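Local structure of alpha-ketoglutarate-dependent 2,4-dichlorophenoxyacetate dioxygenase (Bradyrhizobium diazoefficiens, 5BKE) at residues L113-S118 with T262-R267. The protein probably acts as a 2-oxoglutarate-dependent dioxygenase of the TfdA family, using a bound metal ion in the oxidative breakdown of aryloxyalkanoate herbicides such as 2,4-dichlorophenoxyacetate. Sequence-based numbering, arbitrary orientation.
With MN (manganese (II) ion), chain N; OGA (N-oxalylglycine), chain O.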
loop_
_atom_site.group_PDB
_atom_site.type_symbol
_atom_site.label_atom_id
_atom_site.label_comp_id
_atom_site.label_asym_id
_atom_site.label_seq_id
_atom_site.Cartn_x
_atom_site.Cartn_y
_atom_site.Cartn_z
ATOM N N LEU C 113 19.451 -27.122 31.613
ATOM C CA LEU C 113 19.340 -27.082 30.155
ATOM C C LEU C 113 17.952 -26.611 29.714
ATOM O O LEU C 113 16.961 -26.845 30.415
ATOM C CB LEU C 113 19.674 -28.448 29.556
ATOM C CG LEU C 113 21.008 -29.107 29.928
ATOM C CD1 LEU C 113 21.022 -30.564 29.485
ATOM C CD2 LEU C 113 22.192 -28.351 29.332
ATOM N N TRP C 114 17.898 -25.926 28.567
ATOM C CA TRP C 114 16.635 -25.489 27.949
ATOM C C TRP C 114 15.791 -26.708 27.607
ATOM O O TRP C 114 16.236 -27.594 26.879
ATOM C CB TRP C 114 16.889 -24.690 26.670
ATOM C CG TRP C 114 17.371 -23.273 26.867
ATOM C CD1 TRP C 114 18.631 -22.799 26.641
ATOM C CD2 TRP C 114 16.596 -22.154 27.314
ATOM N NE1 TRP C 114 18.693 -21.448 26.921
ATOM C CE2 TRP C 114 17.458 -21.025 27.326
ATOM C CE3 TRP C 114 15.250 -21.988 27.696
ATOM C CZ2 TRP C 114 17.023 -19.749 27.713
ATOM C CZ3 TRP C 114 14.818 -20.725 28.080
ATOM C CH2 TRP C 114 15.708 -19.616 28.082
ATOM N N HIS C 115 14.577 -26.751 28.149
ATOM C CA HIS C 115 13.712 -27.917 28.014
ATOM C C HIS C 115 12.241 -27.543 28.072
ATOM O O HIS C 115 11.876 -26.469 28.562
ATOM C CB HIS C 115 14.050 -28.992 29.081
ATOM C CG HIS C 115 13.641 -28.637 30.484
ATOM N ND1 HIS C 115 14.421 -27.855 31.310
ATOM C CD2 HIS C 115 12.556 -28.986 31.215
ATOM C CE1 HIS C 115 13.825 -27.728 32.484
ATOM N NE2 HIS C 115 12.688 -28.399 32.451
ATOM N N SER C 116 11.414 -28.447 27.554
ATOM C CA SER C 116 9.960 -28.408 27.706
ATOM C C SER C 116 9.608 -29.651 28.533
ATOM O O SER C 116 10.109 -30.744 28.237
ATOM C CB SER C 116 9.302 -28.435 26.324
ATOM O OG SER C 116 7.901 -28.336 26.416
ATOM N N ASP C 117 8.795 -29.490 29.578
ATOM C CA ASP C 117 8.604 -30.565 30.560
ATOM C C ASP C 117 7.902 -31.759 29.936
ATOM O O ASP C 117 6.944 -31.592 29.142
ATOM C CB ASP C 117 7.784 -30.112 31.777
ATOM C CG ASP C 117 8.526 -29.152 32.685
ATOM O OD1 ASP C 117 9.770 -29.211 32.795
ATOM O OD2 ASP C 117 7.830 -28.334 33.322
ATOM N N SER C 118 8.400 -32.942 30.322
ATOM C CA SER C 118 7.826 -34.230 29.919
ATOM C C SER C 118 7.740 -34.421 28.399
ATOM O O SER C 118 6.853 -35.132 27.902
ATOM C CB SER C 118 6.459 -34.445 30.582
ATOM O OG SER C 118 6.591 -34.622 31.980
ATOM N N THR C 262 6.561 -23.152 24.882
ATOM C CA THR C 262 7.757 -22.621 25.541
ATOM C C THR C 262 8.872 -23.637 25.767
ATOM O O THR C 262 8.655 -24.849 25.710
ATOM C CB THR C 262 7.448 -22.045 26.947
ATOM O OG1 THR C 262 6.956 -23.093 27.800
ATOM C CG2 THR C 262 6.456 -20.877 26.906
ATOM N N MET C 263 10.073 -23.109 26.010
ATOM C CA MET C 263 11.116 -23.798 26.753
ATOM C C MET C 263 11.416 -23.005 28.012
ATOM O O MET C 263 11.066 -21.820 28.117
ATOM C CB MET C 263 12.397 -23.934 25.939
ATOM C CG MET C 263 12.365 -25.039 24.904
ATOM S SD MET C 263 14.005 -25.533 24.390
ATOM C CE MET C 263 14.655 -23.991 23.717
ATOM N N HIS C 264 12.069 -23.665 28.963
ATOM C CA HIS C 264 12.520 -23.020 30.187
ATOM C C HIS C 264 13.789 -23.691 30.715
ATOM O O HIS C 264 14.162 -24.793 30.264
ATOM C CB HIS C 264 11.401 -22.976 31.234
ATOM C CG HIS C 264 10.971 -24.321 31.701
ATOM N ND1 HIS C 264 10.101 -25.109 30.983
ATOM C CD2 HIS C 264 11.311 -25.034 32.800
ATOM C CE1 HIS C 264 9.930 -26.253 31.616
ATOM N NE2 HIS C 264 10.641 -26.227 32.727
ATOM N N ARG C 265 14.466 -23.000 31.632
ATOM C CA ARG C 265 15.679 -23.504 32.295
ATOM C C ARG C 265 15.938 -22.746 33.598
ATOM O O ARG C 265 15.468 -21.619 33.786
ATOM C CB ARG C 265 16.908 -23.436 31.369
ATOM C CG ARG C 265 17.396 -22.024 31.046
ATOM C CD ARG C 265 18.810 -22.022 30.495
ATOM N NE ARG C 265 19.251 -20.665 30.139
ATOM C CZ ARG C 265 20.401 -20.373 29.534
ATOM N NH1 ARG C 265 21.249 -21.334 29.176
ATOM N NH2 ARG C 265 20.703 -19.105 29.273
ATOM N N VAL C 266 16.680 -23.381 34.499
ATOM C CA VAL C 266 17.142 -22.719 35.717
ATOM C C VAL C 266 18.634 -22.410 35.536
ATOM O O VAL C 266 19.383 -23.223 34.971
ATOM C CB VAL C 266 16.812 -23.545 36.998
ATOM C CG1 VAL C 266 17.372 -24.967 36.924
ATOM C CG2 VAL C 266 17.272 -22.842 38.271
ATOM N N ARG C 267 19.048 -21.218 35.964
ATOM C CA ARG C 267 20.471 -20.833 35.918
ATOM C C ARG C 267 21.229 -21.395 37.129
ATOM O O ARG C 267 20.619 -21.696 38.161
ATOM C CB ARG C 267 20.641 -19.302 35.816
ATOM C CG ARG C 267 19.974 -18.634 34.606
ATOM C CD ARG C 267 20.276 -19.335 33.277
ATOM N NE ARG C 267 21.697 -19.329 32.903
ATOM C CZ ARG C 267 22.334 -18.315 32.307
ATOM N NH1 ARG C 267 23.624 -18.429 32.009
ATOM N NH2 ARG C 267 21.693 -17.187 32.003
HETATM MN MN MN N . 11.186 -28.091 33.816
HETATM C C1 OGA O . 10.565 -27.419 36.436
HETATM C C2 OGA O . 11.816 -26.723 36.224
HETATM C C4 OGA O . 13.400 -25.067 37.116
HETATM C C5 OGA O . 13.565 -24.397 38.452
HETATM O O1 OGA O . 10.054 -27.996 35.445
HETATM O O2 OGA O . 10.040 -27.376 37.570
HETATM O "O2'" OGA O . 12.502 -27.046 35.259
HETATM O O3 OGA O . 13.626 -25.141 39.459
HETATM N N1 OGA O . 12.117 -25.751 37.074
HETATM O O4 OGA O . 13.618 -23.147 38.499
#
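H115 and H264 converge on the manganese ion with D117, forming the two-histidine, one-carboxylate facial triad of the double-stranded beta-helix dioxygenases, here in the HxD...H order. The two histidines form one antiparallel hydrogen-bonded pair, with H115 N to H264 O at 2.9 Å and H264 N to H115 O at 2.8 Å, which ties the loop 113-118 to strand 262-266. Each CB points away from the opposing segment, but the first torsion of H115 (chi1 72°) tucks CG between its backbone N and carbonyl carbon, and H264 does likewise, which swings both imidazoles back onto the metal. The rings meet obliquely, and H264 NE2 binds manganese at 2.2 Å. D117 OD1 binds manganese at 2.1 Å and completes the protein's share, while N-oxalylglycine adds O1 and O2'; the other carboxylate oxygen, OD2, is hydrogen-bonded to S128 OG. The rotation of the H115 ring is fixed from behind: its ND1 donates to L113 O at 2.9 Å in a nearly straight bond (173°) lying in the ring plane.

Beyond this buried site the contact opens toward W114, which is partly exposed. M263 CE rests against W114 CB at 3.8 Å, and R265 CD lies over one face of the W114 indole in a CH-pi contact, 3.6 Å from the five-membered ring centroid. An alanine in place of W114 would keep the CB contact with the M263 methyl but would probably open a gap beside the H264 backbone and leave the R265 side chain without the ring it lies on. The guanidinium of R265 reaches on to E143 and to E236 of the second subunit. Its plane is tilted 20° from that of the indole; W114 NE1 sits over one face, 3.3 Å from R265 CZ, and R267 NE covers the opposite face.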